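PDB 2WW8: CELL WALL surface anchor family protein from Streptococcus pneumoniae, which probably acts as the adhesin at the tip of the pneumococcal pilus, recognising host cells through an integrin-like domain carried on a row of beta-rich stalk domains. Local coordinates for residues 48-53 with 127-132; 135-140 with 722-727; 187-192 with 711-716; 254-259 with 338-343; 535-540 with 567-572. All coordinates share one frame; numbering follows the deposited sequence.

Contact 1: 48-53 with 127-132; sequences GKVVIK and TTVQGE
Gly48 and Thr127 mark the closest backbone approach, their CA atoms 5.5 Å apart, where strands 48-53 and 127-129 run at 40° to each other without forming a beta pair. The polar link is the hydroxyl of Thr127. With OG1 beside its own backbone N (chi1 -62°), it accepts a fairly straight hydrogen bond from Lys49 N to Thr127 OG1, 2.9 Å long, and it also lies 3.3 Å from Gly48 CA. The methyl of Thr127 points instead at the carbonyl of Lys49, and Thr127 CG2 meets Val50 CB at 4.0 Å. One step further, Val50 and Val129 cross at about a right angle, Val50 CG2 touching Val129 CG2 at 3.8 Å. The side chain of Lys49 leaves this interface for Glu139 and the ring of Tyr724. The two strands belong to different sheets of a prealbumin-like domain, so the contact joins these sheets beside 127-129, the outermost strand of one of them. Its chemistry is mixed: a threonine hydroxyl ties down a main-chain N-H at the first residues of strand 48-53, and branched aliphatic groups continue the contact into the buried interior.

Contact 2: 135-140 with 722-727; sequences ENREEA and RKYPEI
Arg137 runs alongside Tyr724, with its CB over the ring, and reaches past it to Glu726. That CB sits over a face of the Tyr724 ring, 3.9 Å from the centroid and 28° off the normal, a CH-pi contact. Arg137 CG comes next, 3.6 Å from Tyr724 OH. A bend at chi2 (105°) then swings the chain toward Glu726, so that Arg137 CD is 3.5 Å and Arg137 NE 3.6 Å from Glu726 OE1. At the tip, Arg137 NH1 forms a short salt bridge of 2.6 Å to Glu726 OE1. The carboxylate oxygen comes over one face of the guanidinium, and the two planes stand 66° apart, so this is no flat two-pronged pairing; Glu88 gives NH1 a second acid partner. Underneath, the strands pair antiparallel: Glu135 and Glu726 exchange hydrogen bonds in both directions, and Arg137 N donates to Tyr724 O at 2.8 Å, the reverse bond from Tyr724 N being weak. On the opposite sheet face Asn136 flanks Pro725, and beyond the strand end Glu138 and Lys723 run side by side in a long salt bridge, Glu138 OE2 to Lys723 NZ 3.8 Å. Strand 135-137 is thus the edge strand of a four-stranded mixed sheet in which 724-730 lies between it and 48-55, the sheet of a prealbumin-like domain completed by chain that returns nearly 600 residues later.

Contact 3: 187-192 with 711-716; sequences GTLSKR and RDFPIP
Leu189 packs on Phe713 inside an Ig-like domain locked by an isopeptide bond, for Lys191 NZ is covalently joined to Asn695 CG. The two backbones head nearly the same way, 11° apart, yet no hydrogen bond links them, and side chains make the contact. Its dense part is the aromatic one. Leu189 CD1 stands over a face of the Phe713 ring, 4.1 Å from the centroid, and Leu189 CB lies 3.7 Å from Phe713 CE2. The same ring presents its edge to the main chain, with Ser190 O 3.3 Å from Phe713 CE2. Leu208, Val210 and Leu700 also touch this ring. Lys191, extended throughout with CG anti to its backbone N (chi1 -173°), passes over Pro714 O and crosses the Pro716 ring at about a right angle on its way to the link, where Thr698 OG1 also bonds its NZ. Packing is thinner at the two ends, which are partly exposed. Arg711 offers only CB to Leu189 CD2, at 3.9 Å, while its guanidinium turns off to Glu186. Arg192 likewise meets Pro716 CG through backbone atoms, its CA at 3.8 Å, while its charged end pairs with Glu207. Between these ends Pro714 O is buried against the lysine chain, 3.3 Å from Lys191 CB, with no hydrogen-bonding partner in the model.

Contact 4: 254-259 with 338-343; sequences ATRSLI and VPTEAE
Val338 sets its two methyls against Thr255 and Ile259, and each neighbour meets it differently. Ile259 comes tip to tip, Ile259 CD1 being 4.1 Å from Val338 CG2. Thr255 slants across the valine, Thr255 CG2 4.0 Å from Val338 CG2 and Thr255 CB 4.1 Å from Val338 CG1, while its hydroxyl turns back to Ala251 O. Arg256 slides past the valine in the opposite direction: its chain is stretched from CG to NE (chi2 172°, chi3 174°), which lays Arg256 NE 3.8 Å from Val338 CB and carries the guanidinium over the following loop. There Thr340 crosses it at about a right angle, its methyl over one face of the flat group with Thr340 CG2 3.8 Å from Arg256 NH1. Lys335 O accepts a hydrogen bond from Arg256 NE, which helps hold the guanidinium at the end of helix 328-337. The loop is also tied by Thr340 O and Glu341 O to the amides of Asn239 and Asn233, which flank the magnesium ligands Ser234 and Ser236 in sequence. Helix 247-263 packs against three elements: strand 225-232 of the central parallel sheet, touched through Ile229, helix 575-583 beside Ala254, and helix 328-337 with this loop.

Contact 5: 535-540 with 567-572; sequences FTVGIG and TNVTDT
Gly538 and Val569 lie at the middle of a parallel strand pair gripped by four main-chain hydrogen bonds. Thr567 N donates to Thr536 O at 3.0 Å and Gly538 N to Thr567 O at 2.9 Å; Val569 N reaches Gly538 O at 2.7 Å, the straightest at 169°, and Gly540 N closes the series on Val569 O. On one face Val537 CG1 meets Val569 CG2 at 3.8 Å, and Ile539 CG2 touches Thr572 CG2 at 3.9 Å. On the other face, Asn568, its CG turned opposite its main-chain nitrogen (chi1 -168°), brings OD1 to 3.4 Å from Gly538 C, over a residue without a side chain; Ile541 N donates to that oxygen. Further out, Arg250 and Ala245 hold the Thr572 hydroxyl, Tyr582 bonds that of Thr567, and helix 575-583 backs the valines. The strands belong to the beta-alpha-beta unit 533-539, 549-558 and 566-569, probably a right-handed crossover, as in related A-type domains, with 566-569 at the sheet edge. The chemistry implies a firm main-chain seam whose asparagine also grips the turn after Gly540, while Ile539 puts aliphatic carbon about 8 Å from the magnesium ion.

The contacts follow the elongated molecule from its stalk to its probably adhesive, magnesium-bearing domain. Contacts 1 and 2 touch, with centres 9 Å apart, because strands 48-55 and 724-730 are neighbours in one sheet. Contact 3 lies 37 Å from contact 2, centre to centre, and contact 4 is 36 Å beyond it. Contacts 4 and 5, with centres 15 Å apart, share that last domain and its parallel sheet. Along the chain, contact 1 closes first; contact 2 then opens a loop that encloses contact 3, whose own loop encloses contacts 4 and 5. The nesting is consistent with successive insertion of the domains that carry contacts 2, 3 and 4-5, the chain leaving and returning through the stalk as paired connections.

Contact 1: 48-53 with 127-132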
# COMPACT_ATOMS: atom_id res chain seq x y z
N GLY A 48 20.46 34.07 2.76
CA GLY A 48 20.56 34.81 1.50
C GLY A 48 21.81 34.52 0.68
O GLY A 48 22.82 34.12 1.23
N LYS A 49 21.74 34.71 -0.64
CA LYS A 49 22.87 34.47 -1.54
C LYS A 49 22.78 35.25 -2.86
O LYS A 49 21.71 35.31 -3.46
CB LYS A 49 23.06 33.00 -1.86
CG LYS A 49 24.21 32.75 -2.82
CD LYS A 49 24.24 31.32 -3.26
CE LYS A 49 25.45 30.98 -4.08
NZ LYS A 49 25.70 29.51 -4.07
N VAL A 50 23.90 35.84 -3.29
CA VAL A 50 23.97 36.53 -4.58
C VAL A 50 25.34 36.31 -5.24
O VAL A 50 26.35 36.23 -4.54
CB VAL A 50 23.59 38.02 -4.47
CG1 VAL A 50 24.63 38.81 -3.67
CG2 VAL A 50 23.35 38.62 -5.85
N VAL A 51 25.36 36.17 -6.56
CA VAL A 51 26.60 35.88 -7.28
C VAL A 51 26.76 36.93 -8.40
O VAL A 51 25.77 37.31 -9.04
CB VAL A 51 26.58 34.40 -7.81
CG1 VAL A 51 27.71 34.10 -8.80
CG2 VAL A 51 26.55 33.38 -6.66
N ILE A 52 27.99 37.43 -8.61
CA ILE A 52 28.27 38.38 -9.70
C ILE A 52 29.35 37.88 -10.65
O ILE A 52 30.44 37.50 -10.23
CB ILE A 52 28.69 39.80 -9.25
CG1 ILE A 52 27.75 40.38 -8.18
CG2 ILE A 52 28.64 40.73 -10.44
CD1 ILE A 52 28.24 40.21 -6.75
N LYS A 53 29.00 37.86 -11.93
CA LYS A 53 29.91 37.54 -13.02
C LYS A 53 30.24 38.84 -13.77
O LYS A 53 29.35 39.70 -13.89
CB LYS A 53 29.29 36.58 -14.04
CG LYS A 53 29.21 35.13 -13.60
CD LYS A 53 28.78 34.24 -14.74
CE LYS A 53 29.00 32.80 -14.34
NZ LYS A 53 29.10 31.96 -15.57
N THR A 127 16.51 36.11 -2.02
CA THR A 127 17.46 37.17 -2.38
C THR A 127 17.07 37.85 -3.69
O THR A 127 17.04 37.21 -4.75
CB THR A 127 18.87 36.60 -2.54
OG1 THR A 127 19.30 36.03 -1.30
CG2 THR A 127 19.86 37.69 -3.00
N THR A 128 16.82 39.16 -3.61
CA THR A 128 16.45 39.93 -4.80
C THR A 128 17.42 41.09 -5.06
O THR A 128 17.79 41.81 -4.14
CB THR A 128 15.01 40.47 -4.64
OG1 THR A 128 14.15 39.40 -4.23
CG2 THR A 128 14.48 41.11 -5.91
N VAL A 129 17.84 41.27 -6.31
CA VAL A 129 18.63 42.45 -6.66
C VAL A 129 17.69 43.47 -7.29
O VAL A 129 17.25 43.24 -8.41
CB VAL A 129 19.79 42.06 -7.61
CG1 VAL A 129 20.69 43.26 -7.88
CG2 VAL A 129 20.59 40.90 -7.02
N GLN A 130 17.38 44.57 -6.59
CA GLN A 130 16.24 45.44 -6.94
C GLN A 130 16.34 46.08 -8.32
O GLN A 130 17.43 46.51 -8.72
CB GLN A 130 15.96 46.50 -5.86
CG GLN A 130 15.31 45.97 -4.57
CD GLN A 130 13.86 45.51 -4.76
OE1 GLN A 130 13.58 44.34 -5.08
NE2 GLN A 130 12.92 46.44 -4.56
N GLY A 131 15.23 46.12 -9.06
CA GLY A 131 15.20 46.63 -10.43
C GLY A 131 16.36 46.21 -11.31
O GLY A 131 16.98 47.03 -11.98
N GLU A 132 16.67 44.92 -11.32
CA GLU A 132 17.75 44.42 -12.17
C GLU A 132 17.46 43.06 -12.82
O GLU A 132 16.98 42.13 -12.16
CB GLU A 132 19.06 44.36 -11.37
CG GLU A 132 20.32 44.31 -12.21
CD GLU A 132 20.67 45.66 -12.85
OE1 GLU A 132 20.11 46.69 -12.41
OE2 GLU A 132 21.51 45.67 -13.77

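Contact 2: 135-140 with 722-727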
# COMPACT_ATOMS: atom_id res chain seq x y z
N GLU A 135 19.96 36.12 -14.09
CA GLU A 135 19.59 34.71 -14.20
C GLU A 135 19.35 34.17 -12.78
O GLU A 135 20.13 34.46 -11.87
CB GLU A 135 20.67 33.85 -14.87
CG GLU A 135 21.14 34.28 -16.26
CD GLU A 135 20.12 34.10 -17.38
OE1 GLU A 135 18.92 33.89 -17.13
OE2 GLU A 135 20.52 34.18 -18.57
N ASN A 136 18.30 33.39 -12.57
CA ASN A 136 18.22 32.65 -11.31
C ASN A 136 18.85 31.29 -11.51
O ASN A 136 18.50 30.60 -12.46
CB ASN A 136 16.79 32.60 -10.83
CG ASN A 136 16.18 33.97 -10.81
OD1 ASN A 136 16.61 34.84 -10.05
ND2 ASN A 136 15.22 34.21 -11.68
N ARG A 137 19.80 30.92 -10.66
CA ARG A 137 20.57 29.71 -10.92
C ARG A 137 20.18 28.53 -10.01
O ARG A 137 19.87 28.72 -8.83
CB ARG A 137 22.06 30.02 -10.81
CG ARG A 137 22.93 29.13 -11.67
CD ARG A 137 23.45 29.83 -12.92
NE ARG A 137 24.70 29.22 -13.37
CZ ARG A 137 25.93 29.54 -12.95
NH1 ARG A 137 26.13 30.51 -12.05
NH2 ARG A 137 26.98 28.89 -13.44
N GLU A 138 20.22 27.32 -10.57
CA GLU A 138 20.00 26.09 -9.81
C GLU A 138 20.90 26.06 -8.59
O GLU A 138 22.09 26.25 -8.73
CB GLU A 138 20.40 24.87 -10.63
CG GLU A 138 19.63 24.67 -11.92
CD GLU A 138 18.21 24.21 -11.65
OE1 GLU A 138 17.98 23.50 -10.65
OE2 GLU A 138 17.33 24.55 -12.47
N GLU A 139 20.33 25.79 -7.43
CA GLU A 139 21.08 25.50 -6.22
C GLU A 139 20.92 24.02 -5.82
O GLU A 139 19.88 23.42 -6.09
CB GLU A 139 20.54 26.43 -5.13
CG GLU A 139 21.28 26.33 -3.82
CD GLU A 139 22.73 26.75 -3.97
OE1 GLU A 139 23.57 25.88 -4.31
OE2 GLU A 139 23.00 27.95 -3.74
N ALA A 140 21.94 23.43 -5.20
CA ALA A 140 21.94 22.03 -4.79
C ALA A 140 21.16 21.91 -3.49
O ALA A 140 21.20 22.81 -2.66
CB ALA A 140 23.35 21.53 -4.59
N ARG A 722 15.89 27.16 -2.79
CA ARG A 722 15.61 28.38 -3.53
C ARG A 722 16.73 28.68 -4.53
O ARG A 722 17.91 28.43 -4.25
CB ARG A 722 15.42 29.50 -2.53
CG ARG A 722 14.52 30.59 -3.03
CD ARG A 722 14.37 31.44 -1.79
NE ARG A 722 13.14 31.13 -1.08
CZ ARG A 722 11.95 31.35 -1.63
NH1 ARG A 722 11.92 31.86 -2.85
NH2 ARG A 722 10.83 31.06 -0.98
N LYS A 723 16.37 29.19 -5.70
CA LYS A 723 17.38 29.65 -6.67
C LYS A 723 18.01 30.98 -6.27
O LYS A 723 17.38 31.83 -5.62
CB LYS A 723 16.79 29.78 -8.07
CG LYS A 723 16.62 28.43 -8.74
CD LYS A 723 15.61 28.59 -9.83
CE LYS A 723 15.14 27.25 -10.37
NZ LYS A 723 15.02 27.47 -11.86
N TYR A 724 19.26 31.16 -6.66
CA TYR A 724 19.93 32.41 -6.31
C TYR A 724 20.09 33.30 -7.54
O TYR A 724 20.24 32.80 -8.65
CB TYR A 724 21.25 32.18 -5.55
CG TYR A 724 22.26 31.48 -6.40
CD1 TYR A 724 23.01 32.21 -7.34
CD2 TYR A 724 22.46 30.11 -6.30
CE1 TYR A 724 23.92 31.59 -8.15
CE2 TYR A 724 23.40 29.48 -7.10
CZ TYR A 724 24.12 30.23 -8.02
OH TYR A 724 25.04 29.64 -8.84
N PRO A 725 20.04 34.63 -7.34
CA PRO A 725 20.34 35.58 -8.42
C PRO A 725 21.82 35.67 -8.81
O PRO A 725 22.69 35.74 -7.93
CB PRO A 725 19.81 36.93 -7.89
CG PRO A 725 19.81 36.77 -6.41
CD PRO A 725 19.67 35.30 -6.07
N GLU A 726 22.06 35.66 -10.12
CA GLU A 726 23.37 35.90 -10.73
C GLU A 726 23.31 37.12 -11.66
O GLU A 726 22.70 37.09 -12.73
CB GLU A 726 23.88 34.64 -11.44
CG GLU A 726 25.04 34.88 -12.37
CD GLU A 726 25.02 33.91 -13.52
OE1 GLU A 726 25.41 32.75 -13.23
OE2 GLU A 726 24.64 34.29 -14.66
N ILE A 727 23.94 38.21 -11.22
CA ILE A 727 24.17 39.36 -12.11
C ILE A 727 25.39 39.16 -13.00
O ILE A 727 26.46 38.77 -12.54
CB ILE A 727 24.40 40.69 -11.39
CG1 ILE A 727 23.26 40.97 -10.43
CG2 ILE A 727 24.38 41.79 -12.43
CD1 ILE A 727 23.76 41.41 -9.08

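Contact 3: 187-192 with 711-716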
# COMPACT_ATOMS: atom_id res chain seq x y z
N GLY A 187 -9.45 -0.79 12.33
CA GLY A 187 -9.13 -1.25 10.97
C GLY A 187 -7.76 -0.77 10.56
O GLY A 187 -6.79 -1.11 11.22
N THR A 188 -7.67 0.00 9.49
CA THR A 188 -6.37 0.57 9.13
C THR A 188 -6.61 2.00 8.58
O THR A 188 -7.73 2.34 8.18
CB THR A 188 -5.73 -0.26 8.00
OG1 THR A 188 -6.46 -0.00 6.80
CG2 THR A 188 -5.72 -1.79 8.30
N LEU A 189 -5.57 2.83 8.59
CA LEU A 189 -5.66 4.10 7.92
C LEU A 189 -4.31 4.32 7.25
O LEU A 189 -3.33 3.62 7.59
CB LEU A 189 -6.09 5.27 8.85
CG LEU A 189 -5.28 5.50 10.14
CD1 LEU A 189 -3.92 6.12 9.76
CD2 LEU A 189 -5.97 6.43 11.15
N SER A 190 -4.28 5.26 6.29
CA SER A 190 -3.04 5.49 5.54
C SER A 190 -3.01 6.88 4.97
O SER A 190 -4.04 7.43 4.62
CB SER A 190 -2.78 4.43 4.46
OG SER A 190 -3.57 4.67 3.30
N LYS A 191 -1.82 7.44 4.85
CA LYS A 191 -1.59 8.74 4.23
C LYS A 191 -0.23 8.75 3.57
O LYS A 191 0.78 8.32 4.18
CB LYS A 191 -1.64 9.85 5.27
CG LYS A 191 -1.57 11.23 4.56
CD LYS A 191 -2.03 12.35 5.49
CE LYS A 191 -1.72 13.65 4.78
NZ LYS A 191 -1.83 14.74 5.78
N ARG A 192 -0.15 9.19 2.32
CA ARG A 192 1.16 9.24 1.64
C ARG A 192 1.12 10.22 0.47
O ARG A 192 0.05 10.59 -0.00
CB ARG A 192 1.57 7.84 1.14
CG ARG A 192 0.65 7.28 0.05
CD ARG A 192 1.31 6.14 -0.68
NE ARG A 192 0.34 5.58 -1.64
CZ ARG A 192 0.65 4.84 -2.70
NH1 ARG A 192 1.92 4.54 -2.90
NH2 ARG A 192 -0.29 4.39 -3.54
N ARG A 711 -7.84 8.89 16.08
CA ARG A 711 -6.67 8.19 15.58
C ARG A 711 -5.90 9.08 14.56
O ARG A 711 -6.52 9.55 13.62
CB ARG A 711 -7.09 6.90 14.84
CG ARG A 711 -8.17 6.01 15.54
CD ARG A 711 -7.65 5.61 16.89
NE ARG A 711 -8.48 4.59 17.52
CZ ARG A 711 -8.60 4.46 18.83
NH1 ARG A 711 -8.00 5.33 19.63
NH2 ARG A 711 -9.36 3.50 19.34
N ASP A 712 -4.60 9.26 14.75
CA ASP A 712 -3.73 10.01 13.86
C ASP A 712 -3.33 9.24 12.60
O ASP A 712 -3.00 8.06 12.65
CB ASP A 712 -2.45 10.47 14.59
CG ASP A 712 -2.74 11.60 15.55
OD1 ASP A 712 -3.00 12.70 15.03
OD2 ASP A 712 -2.81 11.38 16.80
N PHE A 713 -3.33 9.94 11.47
CA PHE A 713 -2.68 9.50 10.25
C PHE A 713 -1.18 9.88 10.28
O PHE A 713 -0.80 10.93 10.83
CB PHE A 713 -3.29 10.28 9.05
CG PHE A 713 -4.64 9.78 8.63
CD1 PHE A 713 -5.79 10.23 9.26
CD2 PHE A 713 -4.75 8.98 7.50
CE1 PHE A 713 -7.05 9.78 8.82
CE2 PHE A 713 -5.97 8.53 7.04
CZ PHE A 713 -7.13 8.94 7.70
N PRO A 714 -0.34 9.10 9.60
CA PRO A 714 1.07 9.52 9.53
C PRO A 714 1.26 10.66 8.48
O PRO A 714 0.35 10.83 7.68
CB PRO A 714 1.78 8.25 9.08
CG PRO A 714 0.75 7.53 8.25
CD PRO A 714 -0.58 7.83 8.88
N ILE A 715 2.35 11.44 8.50
CA ILE A 715 2.43 12.70 7.72
C ILE A 715 3.69 12.82 6.81
O ILE A 715 4.81 12.81 7.32
CB ILE A 715 2.45 13.95 8.66
CG1 ILE A 715 1.41 13.85 9.78
CG2 ILE A 715 2.16 15.20 7.86
CD1 ILE A 715 0.05 14.06 9.22
N PRO A 716 3.52 12.99 5.48
CA PRO A 716 4.60 13.24 4.53
C PRO A 716 5.16 14.66 4.64
O PRO A 716 4.54 15.53 5.26
CB PRO A 716 3.88 13.14 3.17
CG PRO A 716 2.65 12.26 3.46
CD PRO A 716 2.21 12.87 4.78

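Contact 4: 254-259 with 338-343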
# COMPACT_ATOMS: atom_id res chain seq x y z
N ALA A 254 -17.92 -21.82 2.41
CA ALA A 254 -18.81 -21.25 3.43
C ALA A 254 -18.21 -21.55 4.83
O ALA A 254 -18.16 -20.67 5.68
CB ALA A 254 -20.22 -21.81 3.33
N THR A 255 -17.73 -22.78 5.06
CA THR A 255 -17.14 -23.14 6.34
C THR A 255 -15.94 -22.23 6.68
O THR A 255 -15.91 -21.66 7.80
CB THR A 255 -16.76 -24.63 6.38
OG1 THR A 255 -17.94 -25.40 6.16
CG2 THR A 255 -16.07 -25.11 7.68
N ARG A 256 -15.02 -22.08 5.72
CA ARG A 256 -13.86 -21.21 5.89
C ARG A 256 -14.30 -19.78 6.25
O ARG A 256 -13.62 -19.21 7.10
CB ARG A 256 -12.92 -21.17 4.68
CG ARG A 256 -12.24 -22.55 4.46
CD ARG A 256 -11.46 -22.52 3.13
NE ARG A 256 -10.76 -23.79 3.11
CZ ARG A 256 -10.23 -24.37 2.04
NH1 ARG A 256 -10.32 -23.75 0.86
NH2 ARG A 256 -9.61 -25.55 2.20
N SER A 257 -15.34 -19.25 5.60
CA SER A 257 -15.77 -17.87 5.89
C SER A 257 -16.40 -17.76 7.26
O SER A 257 -16.15 -16.79 7.96
CB SER A 257 -16.69 -17.24 4.85
OG SER A 257 -17.08 -15.97 5.35
N LEU A 258 -17.18 -18.76 7.66
CA LEU A 258 -17.75 -18.82 9.00
C LEU A 258 -16.64 -18.89 10.09
O LEU A 258 -16.70 -18.20 11.10
CB LEU A 258 -18.72 -20.02 9.13
CG LEU A 258 -19.32 -20.24 10.53
CD1 LEU A 258 -20.18 -19.04 10.93
CD2 LEU A 258 -20.09 -21.54 10.65
N ILE A 259 -15.62 -19.71 9.86
CA ILE A 259 -14.46 -19.74 10.74
C ILE A 259 -13.89 -18.31 10.86
O ILE A 259 -13.65 -17.86 11.99
CB ILE A 259 -13.41 -20.72 10.21
CG1 ILE A 259 -13.98 -22.14 10.36
CG2 ILE A 259 -12.10 -20.56 10.97
CD1 ILE A 259 -13.15 -23.18 9.61
N VAL A 338 -10.18 -27.96 5.83
CA VAL A 338 -11.55 -27.96 5.30
C VAL A 338 -11.53 -28.54 3.86
O VAL A 338 -10.84 -27.98 3.05
CB VAL A 338 -12.18 -26.57 5.31
CG1 VAL A 338 -13.58 -26.66 4.73
CG2 VAL A 338 -12.26 -25.99 6.76
N PRO A 339 -12.28 -29.62 3.56
CA PRO A 339 -12.26 -30.19 2.22
C PRO A 339 -13.08 -29.29 1.26
O PRO A 339 -14.11 -28.74 1.68
CB PRO A 339 -12.97 -31.54 2.42
CG PRO A 339 -13.96 -31.27 3.53
CD PRO A 339 -13.18 -30.36 4.46
N THR A 340 -12.63 -29.19 0.00
CA THR A 340 -13.49 -28.58 -1.04
C THR A 340 -13.85 -29.56 -2.18
O THR A 340 -14.31 -29.13 -3.26
CB THR A 340 -12.82 -27.33 -1.68
OG1 THR A 340 -11.50 -27.70 -2.11
CG2 THR A 340 -12.75 -26.22 -0.64
N GLU A 341 -13.61 -30.84 -1.92
CA GLU A 341 -13.92 -31.94 -2.85
C GLU A 341 -14.43 -33.07 -1.99
O GLU A 341 -14.12 -33.11 -0.78
CB GLU A 341 -12.63 -32.43 -3.54
CG GLU A 341 -11.76 -31.34 -4.20
CD GLU A 341 -12.32 -30.79 -5.51
OE1 GLU A 341 -13.26 -31.36 -6.11
OE2 GLU A 341 -11.79 -29.75 -5.97
N ALA A 342 -15.15 -33.99 -2.62
CA ALA A 342 -15.52 -35.27 -2.07
C ALA A 342 -15.17 -36.31 -3.15
O ALA A 342 -14.70 -35.99 -4.22
CB ALA A 342 -17.03 -35.29 -1.74
N GLU A 343 -15.40 -37.59 -2.89
CA GLU A 343 -14.91 -38.61 -3.78
C GLU A 343 -15.84 -38.55 -5.02
O GLU A 343 -17.06 -38.76 -4.88
CB GLU A 343 -14.96 -39.95 -3.04
CG GLU A 343 -14.73 -41.09 -4.00
CD GLU A 343 -13.34 -40.92 -4.64
OE1 GLU A 343 -12.36 -40.68 -3.86
OE2 GLU A 343 -13.30 -40.99 -5.89

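Contact 5: 535-540 with 567-572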
# COMPACT_ATOMS: atom_id res chain seq x y z
N PHE A 535 -27.19 -25.78 15.28
CA PHE A 535 -27.73 -25.29 13.99
C PHE A 535 -27.40 -26.30 12.88
O PHE A 535 -26.28 -26.80 12.83
CB PHE A 535 -27.00 -24.00 13.63
CG PHE A 535 -27.21 -22.90 14.63
CD1 PHE A 535 -28.46 -22.31 14.78
CD2 PHE A 535 -26.14 -22.45 15.41
CE1 PHE A 535 -28.69 -21.26 15.70
CE2 PHE A 535 -26.37 -21.37 16.35
CZ PHE A 535 -27.64 -20.81 16.52
N THR A 536 -28.36 -26.62 12.03
CA THR A 536 -28.20 -27.59 10.96
C THR A 536 -28.59 -26.89 9.66
O THR A 536 -29.70 -26.33 9.48
CB THR A 536 -29.11 -28.82 11.20
OG1 THR A 536 -28.82 -29.32 12.53
CG2 THR A 536 -28.80 -29.97 10.20
N VAL A 537 -27.63 -26.87 8.76
CA VAL A 537 -27.87 -26.37 7.39
C VAL A 537 -27.83 -27.60 6.49
O VAL A 537 -26.74 -28.22 6.35
CB VAL A 537 -26.82 -25.30 7.00
CG1 VAL A 537 -26.92 -24.85 5.54
CG2 VAL A 537 -26.99 -24.03 7.88
N GLY A 538 -28.99 -28.01 5.98
CA GLY A 538 -29.11 -29.08 4.99
C GLY A 538 -28.91 -28.57 3.56
O GLY A 538 -29.24 -27.42 3.20
N ILE A 539 -28.30 -29.43 2.74
CA ILE A 539 -28.08 -29.09 1.34
C ILE A 539 -28.93 -30.04 0.47
O ILE A 539 -28.54 -31.18 0.23
CB ILE A 539 -26.61 -29.20 0.94
CG1 ILE A 539 -25.76 -28.20 1.75
CG2 ILE A 539 -26.47 -28.84 -0.54
CD1 ILE A 539 -24.34 -28.73 1.87
N GLY A 540 -30.05 -29.54 -0.06
CA GLY A 540 -30.83 -30.32 -1.01
C GLY A 540 -31.40 -31.56 -0.35
O GLY A 540 -31.62 -32.57 -1.03
N THR A 567 -32.38 -25.40 8.58
CA THR A 567 -32.86 -24.90 7.29
C THR A 567 -32.27 -25.76 6.18
O THR A 567 -31.05 -26.04 6.20
CB THR A 567 -32.46 -23.44 7.04
OG1 THR A 567 -33.01 -22.66 8.10
CG2 THR A 567 -33.02 -22.90 5.74
N ASN A 568 -33.13 -26.10 5.23
CA ASN A 568 -32.71 -26.79 4.02
C ASN A 568 -32.41 -25.77 2.93
O ASN A 568 -33.27 -25.02 2.56
CB ASN A 568 -33.76 -27.79 3.54
CG ASN A 568 -33.20 -28.72 2.45
OD1 ASN A 568 -32.11 -29.22 2.58
ND2 ASN A 568 -33.96 -28.93 1.36
N VAL A 569 -31.17 -25.71 2.43
CA VAL A 569 -30.83 -24.81 1.33
C VAL A 569 -30.93 -25.54 -0.01
O VAL A 569 -30.39 -26.64 -0.19
CB VAL A 569 -29.38 -24.32 1.62
CG1 VAL A 569 -28.82 -23.56 0.52
CG2 VAL A 569 -29.34 -23.51 2.93
N THR A 570 -31.58 -24.93 -0.98
CA THR A 570 -31.72 -25.59 -2.26
C THR A 570 -30.70 -25.00 -3.23
O THR A 570 -30.21 -25.66 -4.14
CB THR A 570 -33.11 -25.20 -2.81
OG1 THR A 570 -34.06 -26.01 -2.13
CG2 THR A 570 -33.22 -25.50 -4.32
N ASP A 571 -30.40 -23.73 -3.04
CA ASP A 571 -29.41 -23.07 -3.86
C ASP A 571 -28.05 -23.10 -3.13
O ASP A 571 -27.82 -22.34 -2.19
CB ASP A 571 -29.94 -21.67 -4.09
CG ASP A 571 -29.00 -20.85 -4.96
OD1 ASP A 571 -27.80 -21.18 -5.07
OD2 ASP A 571 -29.46 -19.84 -5.52
N THR A 572 -27.13 -23.94 -3.59
CA THR A 572 -25.82 -24.10 -2.95
C THR A 572 -24.97 -22.82 -2.87
O THR A 572 -24.01 -22.79 -2.14
CB THR A 572 -24.99 -25.19 -3.67
OG1 THR A 572 -24.83 -24.80 -5.05
CG2 THR A 572 -25.67 -26.55 -3.55